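Local atomic coordinates of 4'-phospho-dehydrooxetanocin synthase (Bacillus megaterium, PDB entry 5UL3), a protein that uses cobalamin, a [4Fe-4S] cluster and S-adenosylmethionine to catalyse the oxidative ring contraction of dAMP to an oxetane aldehyde in oxetanocin A biosynthesis. Residues A[234-246]-A[275-287]. Sequence-based numbering, arbitrary orientation.
Sequences LLICDKEGEYTLR and HNVAETVNFKEEV
Tyr243, near the N-terminal end of helix 242-252, lies against the chain from Glu279 to Asn282. Its CB rests against the guanidinium face of Arg246; beyond it the first ring atom, CG, is 4.1 Å from Val281 CG2. That methyl sits over the ring centre in a CH-pi contact, 3.9 Å from the centroid and 6° off the normal, while Arg246 NH1 covers the opposite face near the rim. Along one side of the ring, CD2 comes to 3.4 Å from Glu279 O and CE2 packs on Val281 CA; on the other, CE1 approaches Glu286 OE1. At the tip, Tyr243 OH accepts an almost straight bond from Asn282 N (3.0 Å). Tyr243 OH also donates to Glu286 OE1 (2.8 Å), from above the carboxylate plane. These bonds hold the hydroxyl between the N-cap residue Asn282 and Glu286, the last residue of helix 283-286.

Val281 N has its own acceptor, Glu240 OE1 (2.8 Å, 170°), met on the syn side but tilted out of the carboxylate plane. With CG anti to the carbonyl carbon (chi1 -71°) and an extended chain beyond, Glu240 sets its carboxylate obliquely against Val281 CB and CG2; OE2 pairs with Arg311 and Arg331, and water 3 links it to Val281 O. Glu242 forms a salt bridge to Arg311 through OE2 and a hydrogen bond to cobalamin through OE1. The contact thus packs the chain leaving edge strand 273-275 against the cofactor-binding loop and helix after strand 235-237, in the Rossmann-fold cobalamin domain.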
ATOM      1  N   LEU A 234      23.475 -14.188   4.455  1.00 32.07           N
ATOM      2  CA  LEU A 234      22.105 -13.829   4.109  1.00 33.93           C
ATOM      3  C   LEU A 234      21.992 -13.502   2.620  1.00 30.59           C
ATOM      4  O   LEU A 234      22.904 -12.935   2.015  1.00 29.94           O
ATOM      5  CB  LEU A 234      21.662 -12.628   4.948  1.00 32.47           C
ATOM      6  CG  LEU A 234      20.213 -12.146   4.867  1.00 29.70           C
ATOM      7  CD1 LEU A 234      19.284 -13.232   5.399  1.00 29.60           C
ATOM      8  CD2 LEU A 234      20.037 -10.863   5.665  1.00 33.33           C
ATOM      9  N   LEU A 235      20.857 -13.866   2.029  1.00 30.36           N
ATOM     10  CA  LEU A 235      20.563 -13.539   0.637  1.00 29.22           C
ATOM     11  C   LEU A 235      19.451 -12.504   0.606  1.00 34.47           C
ATOM     12  O   LEU A 235      18.396 -12.713   1.206  1.00 30.96           O
ATOM     13  CB  LEU A 235      20.146 -14.785  -0.141  1.00 27.06           C
ATOM     14  CG  LEU A 235      21.105 -15.977  -0.089  1.00 29.57           C
ATOM     15  CD1 LEU A 235      20.550 -17.126  -0.900  1.00 29.33           C
ATOM     16  CD2 LEU A 235      22.499 -15.592  -0.565  1.00 29.07           C
ATOM     17  N   ILE A 236      19.672 -11.390  -0.087  1.00 30.36           N
ATOM     18  CA  ILE A 236      18.696 -10.303  -0.115  1.00 26.52           C
ATOM     19  C   ILE A 236      18.008 -10.294  -1.473  1.00 30.84           C
ATOM     20  O   ILE A 236      18.675 -10.268  -2.512  1.00 27.66           O
ATOM     21  CB  ILE A 236      19.357  -8.944   0.193  1.00 30.11           C
ATOM     22  CG1 ILE A 236      19.731  -8.884   1.678  1.00 29.71           C
ATOM     23  CG2 ILE A 236      18.413  -7.786  -0.154  1.00 25.95           C
ATOM     24  CD1 ILE A 236      20.505  -7.646   2.060  1.00 34.25           C
ATOM     25  N   CYS A 237      16.675 -10.325  -1.464  1.00 28.26           N
ATOM     26  CA  CYS A 237      15.895 -10.204  -2.689  1.00 26.92           C
ATOM     27  C   CYS A 237      15.745  -8.720  -3.009  1.00 25.64           C
ATOM     28  O   CYS A 237      15.118  -7.977  -2.242  1.00 24.35           O
ATOM     29  CB  CYS A 237      14.520 -10.858  -2.532  1.00 25.31           C
ATOM     30  SG  CYS A 237      13.449 -10.646  -3.989  1.00 25.93           S
ATOM     31  N   ASP A 238      16.330  -8.300  -4.136  1.00 26.11           N
ATOM     32  CA  ASP A 238      16.438  -6.879  -4.465  1.00 28.45           C
ATOM     33  C   ASP A 238      15.133  -6.289  -4.979  1.00 25.44           C
ATOM     34  O   ASP A 238      14.852  -5.113  -4.729  1.00 27.08           O
ATOM     35  CB  ASP A 238      17.530  -6.667  -5.519  1.00 26.59           C
ATOM     36  CG  ASP A 238      18.933  -6.884  -4.964  1.00 31.52           C
ATOM     37  OD1 ASP A 238      19.120  -6.713  -3.743  1.00 36.84           O
ATOM     38  OD2 ASP A 238      19.843  -7.205  -5.760  1.00 37.58           O
ATOM     39  N   LYS A 239      14.336  -7.070  -5.706  1.00 24.02           N
ATOM     40  CA  LYS A 239      13.126  -6.537  -6.323  1.00 21.21           C
ATOM     41  C   LYS A 239      11.956  -7.499  -6.110  1.00 24.02           C
ATOM     42  O   LYS A 239      11.577  -7.771  -4.966  1.00 25.00           O
ATOM     43  CB  LYS A 239      13.371  -6.268  -7.814  1.00 20.51           C
ATOM     44  CG  LYS A 239      14.387  -5.113  -8.015  1.00 26.36           C
ATOM     45  CD  LYS A 239      15.145  -5.238  -9.310  1.00 34.37           C
ATOM     46  CE  LYS A 239      16.236  -4.147  -9.370  1.00 38.64           C
ATOM     47  NZ  LYS A 239      16.934  -4.154 -10.681  1.00 51.80           N
ATOM     48  N   GLU A 240      11.347  -7.985  -7.180  1.00 21.25           N
ATOM     49  CA  GLU A 240      10.253  -8.946  -7.002  1.00 21.69           C
ATOM     50  C   GLU A 240      10.794 -10.272  -6.460  1.00 26.71           C
ATOM     51  O   GLU A 240      11.917 -10.684  -6.766  1.00 25.42           O
ATOM     52  CB  GLU A 240       9.535  -9.200  -8.335  1.00 23.24           C
ATOM     53  CG  GLU A 240       8.694  -8.009  -8.827  1.00 22.32           C
ATOM     54  CD  GLU A 240       8.307  -8.147 -10.282  1.00 20.91           C
ATOM     55  OE1 GLU A 240       9.216  -8.360 -11.111  1.00 22.66           O
ATOM     56  OE2 GLU A 240       7.097  -8.054 -10.590  1.00 24.76           O
ATOM     57  N   GLY A 241       9.962 -10.964  -5.685  1.00 21.57           N
ATOM     58  CA  GLY A 241      10.398 -12.188  -5.036  1.00 21.62           C
ATOM     59  C   GLY A 241      10.085 -13.498  -5.737  1.00 22.00           C
ATOM     60  O   GLY A 241      10.690 -14.522  -5.404  1.00 23.30           O
ATOM     61  N   GLU A 242       9.168 -13.483  -6.710  1.00 21.51           N
ATOM     62  CA  GLU A 242       8.648 -14.731  -7.278  1.00 19.69           C
ATOM     63  C   GLU A 242       9.751 -15.570  -7.914  1.00 25.45           C
ATOM     64  O   GLU A 242       9.936 -16.745  -7.583  1.00 21.29           O
ATOM     65  CB  GLU A 242       7.559 -14.421  -8.310  1.00 22.54           C
ATOM     66  CG  GLU A 242       6.232 -13.939  -7.726  1.00 22.92           C
ATOM     67  CD  GLU A 242       6.153 -12.425  -7.456  1.00 24.86           C
ATOM     68  OE1 GLU A 242       7.188 -11.722  -7.434  1.00 21.24           O
ATOM     69  OE2 GLU A 242       5.017 -11.945  -7.227  1.00 27.65           O
ATOM     70  N   TYR A 243      10.465 -14.995  -8.876  1.00 22.33           N
ATOM     71  CA  TYR A 243      11.506 -15.762  -9.556  1.00 20.58           C
ATOM     72  C   TYR A 243      12.710 -16.002  -8.663  1.00 23.09           C
ATOM     73  O   TYR A 243      13.403 -17.009  -8.827  1.00 23.92           O
ATOM     74  CB  TYR A 243      11.956 -15.046 -10.827  1.00 22.95           C
ATOM     75  CG  TYR A 243      10.901 -14.929 -11.892  1.00 26.08           C
ATOM     76  CD1 TYR A 243       9.728 -15.656 -11.827  1.00 24.16           C
ATOM     77  CD2 TYR A 243      11.094 -14.079 -12.980  1.00 24.66           C
ATOM     78  CE1 TYR A 243       8.762 -15.538 -12.803  1.00 25.20           C
ATOM     79  CE2 TYR A 243      10.137 -13.954 -13.956  1.00 27.61           C
ATOM     80  CZ  TYR A 243       8.976 -14.681 -13.869  1.00 30.06           C
ATOM     81  OH  TYR A 243       8.030 -14.561 -14.859  1.00 30.53           O
ATOM     82  N   THR A 244      12.966 -15.091  -7.721  1.00 23.13           N
ATOM     83  CA  THR A 244      13.995 -15.316  -6.717  1.00 22.99           C
ATOM     84  C   THR A 244      13.717 -16.603  -5.944  1.00 27.05           C
ATOM     85  O   THR A 244      14.599 -17.459  -5.800  1.00 22.46           O
ATOM     86  CB  THR A 244      14.060 -14.111  -5.775  1.00 26.01           C
ATOM     87  OG1 THR A 244      14.615 -12.984  -6.466  1.00 26.23           O
ATOM     88  CG2 THR A 244      14.910 -14.417  -4.534  1.00 25.95           C
ATOM     89  N   LEU A 245      12.487 -16.766  -5.460  1.00 22.79           N
ATOM     90  CA  LEU A 245      12.168 -17.966  -4.684  1.00 20.37           C
ATOM     91  C   LEU A 245      12.185 -19.203  -5.570  1.00 24.60           C
ATOM     92  O   LEU A 245      12.706 -20.248  -5.170  1.00 24.19           O
ATOM     93  CB  LEU A 245      10.821 -17.805  -3.968  1.00 20.73           C
ATOM     94  CG  LEU A 245      10.821 -16.798  -2.809  1.00 24.02           C
ATOM     95  CD1 LEU A 245       9.399 -16.563  -2.313  1.00 20.29           C
ATOM     96  CD2 LEU A 245      11.679 -17.325  -1.673  1.00 28.07           C
ATOM     97  N   ARG A 246      11.652 -19.094  -6.792  1.00 22.36           N
ATOM     98  CA  ARG A 246      11.787 -20.180  -7.761  1.00 24.85           C
ATOM     99  C   ARG A 246      13.238 -20.641  -7.881  1.00 25.41           C
ATOM    100  O   ARG A 246      13.526 -21.848  -7.906  1.00 21.41           O
ATOM    101  CB  ARG A 246      11.274 -19.716  -9.133  1.00 24.09           C
ATOM    102  CG  ARG A 246      11.487 -20.726 -10.247  1.00 22.77           C
ATOM    103  CD  ARG A 246      11.438 -20.024 -11.619  1.00 24.79           C
ATOM    104  NE  ARG A 246      12.557 -19.110 -11.813  1.00 25.12           N
ATOM    105  CZ  ARG A 246      12.634 -18.210 -12.788  1.00 31.07           C
ATOM    106  NH1 ARG A 246      11.653 -18.097 -13.671  1.00 31.76           N
ATOM    107  NH2 ARG A 246      13.696 -17.428 -12.883  1.00 30.10           N
ATOM    108  N   HIS A 275      25.522  -8.638  -7.187  1.00 40.02           N
ATOM    109  CA  HIS A 275      24.111  -8.491  -7.522  1.00 38.62           C
ATOM    110  C   HIS A 275      23.826  -9.319  -8.762  1.00 40.70           C
ATOM    111  O   HIS A 275      24.562  -9.236  -9.754  1.00 39.61           O
ATOM    112  CB  HIS A 275      23.721  -7.028  -7.779  1.00 40.88           C
ATOM    113  CG  HIS A 275      23.943  -6.119  -6.610  1.00 47.24           C
ATOM    114  ND1 HIS A 275      22.905  -5.530  -5.916  1.00 57.50           N
ATOM    115  CD2 HIS A 275      25.083  -5.690  -6.018  1.00 55.93           C
ATOM    116  CE1 HIS A 275      23.397  -4.780  -4.946  1.00 60.15           C
ATOM    117  NE2 HIS A 275      24.717  -4.863  -4.984  1.00 61.15           N
ATOM    118  N   ASN A 276      22.767 -10.121  -8.706  1.00 27.50           N
ATOM    119  CA  ASN A 276      22.312 -10.887  -9.846  1.00 27.65           C
ATOM    120  C   ASN A 276      21.166 -10.147 -10.523  1.00 29.60           C
ATOM    121  O   ASN A 276      20.303  -9.573  -9.853  1.00 28.71           O
ATOM    122  CB  ASN A 276      21.848 -12.285  -9.432  1.00 30.17           C
ATOM    123  CG  ASN A 276      22.989 -13.172  -8.952  1.00 35.97           C
ATOM    124  OD1 ASN A 276      24.168 -12.851  -9.136  1.00 33.56           O
ATOM    125  ND2 ASN A 276      22.642 -14.297  -8.331  1.00 29.85           N
ATOM    126  N   VAL A 277      21.157 -10.177 -11.856  1.00 31.89           N
ATOM    127  CA  VAL A 277      20.079  -9.556 -12.615  1.00 31.00           C
ATOM    128  C   VAL A 277      18.720 -10.130 -12.210  1.00 33.26           C
ATOM    129  O   VAL A 277      18.566 -11.346 -12.003  1.00 27.42           O
ATOM    130  CB  VAL A 277      20.322  -9.764 -14.118  1.00 39.11           C
ATOM    131  CG1 VAL A 277      19.148  -9.216 -14.925  1.00 36.27           C
ATOM    132  CG2 VAL A 277      21.637  -9.111 -14.524  1.00 42.37           C
ATOM    133  N   ALA A 278      17.725  -9.251 -12.113  1.00 28.73           N
ATOM    134  CA  ALA A 278      16.341  -9.632 -11.838  1.00 25.55           C
ATOM    135  C   ALA A 278      15.525  -9.500 -13.114  1.00 31.19           C
ATOM    136  O   ALA A 278      15.386  -8.396 -13.655  1.00 33.19           O
ATOM    137  CB  ALA A 278      15.745  -8.755 -10.739  1.00 29.99           C
ATOM    138  N   GLU A 279      15.006 -10.615 -13.602  1.00 24.39           N
ATOM    139  CA  GLU A 279      14.103 -10.586 -14.745  1.00 28.41           C
ATOM    140  C   GLU A 279      12.719 -10.187 -14.243  1.00 29.37           C
ATOM    141  O   GLU A 279      12.167 -10.835 -13.344  1.00 27.46           O
ATOM    142  CB  GLU A 279      14.078 -11.951 -15.427  1.00 31.25           C
ATOM    143  CG  GLU A 279      13.008 -12.123 -16.493  1.00 34.27           C
ATOM    144  CD  GLU A 279      12.746 -13.589 -16.829  1.00 50.34           C
ATOM    145  OE1 GLU A 279      13.514 -14.469 -16.379  1.00 56.39           O
ATOM    146  OE2 GLU A 279      11.755 -13.862 -17.531  1.00 52.38           O
ATOM    147  N   THR A 280      12.163  -9.112 -14.797  1.00 25.19           N
ATOM    148  CA  THR A 280      10.861  -8.655 -14.324  1.00 28.54           C
ATOM    149  C   THR A 280       9.801  -9.744 -14.495  1.00 26.87           C
ATOM    150  O   THR A 280       9.733 -10.429 -15.525  1.00 24.26           O
ATOM    151  CB  THR A 280      10.459  -7.381 -15.057  1.00 27.69           C
ATOM    152  OG1 THR A 280      11.417  -6.363 -14.739  1.00 26.40           O
ATOM    153  CG2 THR A 280       9.070  -6.924 -14.589  1.00 25.78           C
ATOM    154  N   VAL A 281       8.982  -9.923 -13.456  1.00 22.80           N
ATOM    155  CA  VAL A 281       8.035 -11.036 -13.439  1.00 22.30           C
ATOM    156  C   VAL A 281       6.952 -10.843 -14.496  1.00 20.95           C
ATOM    157  O   VAL A 281       6.464  -9.731 -14.732  1.00 24.17           O
ATOM    158  CB  VAL A 281       7.432 -11.180 -12.029  1.00 20.75           C
ATOM    159  CG1 VAL A 281       6.253 -12.176 -12.032  1.00 25.94           C
ATOM    160  CG2 VAL A 281       8.513 -11.654 -11.054  1.00 22.26           C
ATOM    161  N   ASN A 282       6.566 -11.940 -15.149  1.00 23.62           N
ATOM    162  CA  ASN A 282       5.445 -11.918 -16.084  1.00 25.79           C
ATOM    163  C   ASN A 282       4.152 -11.894 -15.261  1.00 31.20           C
ATOM    164  O   ASN A 282       3.444 -12.895 -15.108  1.00 27.37           O
ATOM    165  CB  ASN A 282       5.528 -13.119 -17.020  1.00 33.71           C
ATOM    166  CG  ASN A 282       4.395 -13.160 -18.008  1.00 44.51           C
ATOM    167  OD1 ASN A 282       3.674 -12.176 -18.182  1.00 41.93           O
ATOM    168  ND2 ASN A 282       4.232 -14.303 -18.675  1.00 49.26           N
ATOM    169  N   PHE A 283       3.863 -10.707 -14.703  1.00 30.84           N
ATOM    170  CA  PHE A 283       2.753 -10.541 -13.761  1.00 28.24           C
ATOM    171  C   PHE A 283       1.416 -10.865 -14.410  1.00 35.57           C
ATOM    172  O   PHE A 283       0.550 -11.479 -13.775  1.00 44.85           O
ATOM    173  CB  PHE A 283       2.754  -9.101 -13.225  1.00 21.96           C
ATOM    174  CG  PHE A 283       1.751  -8.834 -12.139  1.00 23.70           C
ATOM    175  CD1 PHE A 283       1.853  -9.462 -10.906  1.00 22.51           C
ATOM    176  CD2 PHE A 283       0.728  -7.912 -12.339  1.00 23.17           C
ATOM    177  CE1 PHE A 283       0.933  -9.192  -9.878  1.00 23.24           C
ATOM    178  CE2 PHE A 283      -0.185  -7.641 -11.335  1.00 25.41           C
ATOM    179  CZ  PHE A 283      -0.079  -8.283 -10.101  1.00 27.32           C
ATOM    180  N   LYS A 284       1.255 -10.496 -15.688  1.00 28.02           N
ATOM    181  CA  LYS A 284       0.025 -10.648 -16.456  1.00 30.79           C
ATOM    182  C   LYS A 284      -0.661 -11.978 -16.201  1.00 34.67           C
ATOM    183  O   LYS A 284      -1.884 -12.029 -16.001  1.00 41.71           O
ATOM    184  CB  LYS A 284       0.306 -10.518 -17.951  1.00 40.31           C
ATOM    185  CG  LYS A 284      -0.901 -10.842 -18.804  1.00 47.98           C
ATOM    186  CD  LYS A 284      -0.814 -10.165 -20.168  1.00 57.66           C
ATOM    187  CE  LYS A 284      -2.154 -10.227 -20.899  1.00 54.05           C
ATOM    188  NZ  LYS A 284      -2.142  -9.403 -22.145  1.00 66.63           N
ATOM    189  N   GLU A 285       0.120 -13.054 -16.187  1.00 34.53           N
ATOM    190  CA  GLU A 285      -0.472 -14.380 -16.112  1.00 53.07           C
ATOM    191  C   GLU A 285       0.217 -15.359 -15.168  1.00 44.43           C
ATOM    192  O   GLU A 285      -0.261 -16.489 -15.051  1.00 45.78           O
ATOM    193  CB  GLU A 285      -0.516 -15.007 -17.509  1.00 46.34           C
ATOM    194  CG  GLU A 285       0.833 -15.013 -18.210  1.00 53.03           C
ATOM    195  CD  GLU A 285       0.686 -15.007 -19.722  1.00 69.19           C
ATOM    196  OE1 GLU A 285       1.658 -15.373 -20.431  1.00 48.22           O
ATOM    197  OE2 GLU A 285      -0.410 -14.633 -20.195  1.00 75.18           O
ATOM    198  N   GLU A 286       1.301 -14.993 -14.494  1.00 26.04           N
ATOM    199  CA  GLU A 286       1.951 -15.975 -13.641  1.00 24.61           C
ATOM    200  C   GLU A 286       1.667 -15.781 -12.161  1.00 25.06           C
ATOM    201  O   GLU A 286       1.983 -16.674 -11.380  1.00 24.69           O
ATOM    202  CB  GLU A 286       3.459 -15.974 -13.872  1.00 29.19           C
ATOM    203  CG  GLU A 286       3.781 -16.416 -15.310  1.00 33.31           C
ATOM    204  CD  GLU A 286       5.262 -16.560 -15.576  1.00 39.28           C
ATOM    205  OE1 GLU A 286       6.057 -16.479 -14.623  1.00 33.69           O
ATOM    206  OE2 GLU A 286       5.626 -16.753 -16.753  1.00 45.42           O
ATOM    207  N   VAL A 287       1.106 -14.648 -11.754  1.00 21.66           N
ATOM    208  CA  VAL A 287       0.886 -14.386 -10.337  1.00 20.17           C
ATOM    209  C   VAL A 287      -0.620 -14.471 -10.088  1.00 23.01           C
ATOM    210  O   VAL A 287      -1.383 -13.602 -10.550  1.00 20.16           O
ATOM    211  CB  VAL A 287       1.463 -13.033  -9.900  1.00 21.25           C
ATOM    212  CG1 VAL A 287       1.193 -12.804  -8.428  1.00 23.85           C
ATOM    213  CG2 VAL A 287       2.978 -13.012 -10.133  1.00 23.38           C
TER
HETATM  214  O   HOH W   1      19.348  -7.859  -8.251  1.00 40.89           O
HETATM  215  O   HOH W   2      18.294  -6.301 -11.743  1.00 45.34           O
HETATM  216  O   HOH W   3       5.968  -7.670 -12.865  1.00 24.78           O
HETATM  217  O   HOH W   4      15.104 -15.259 -14.377  1.00 45.55           O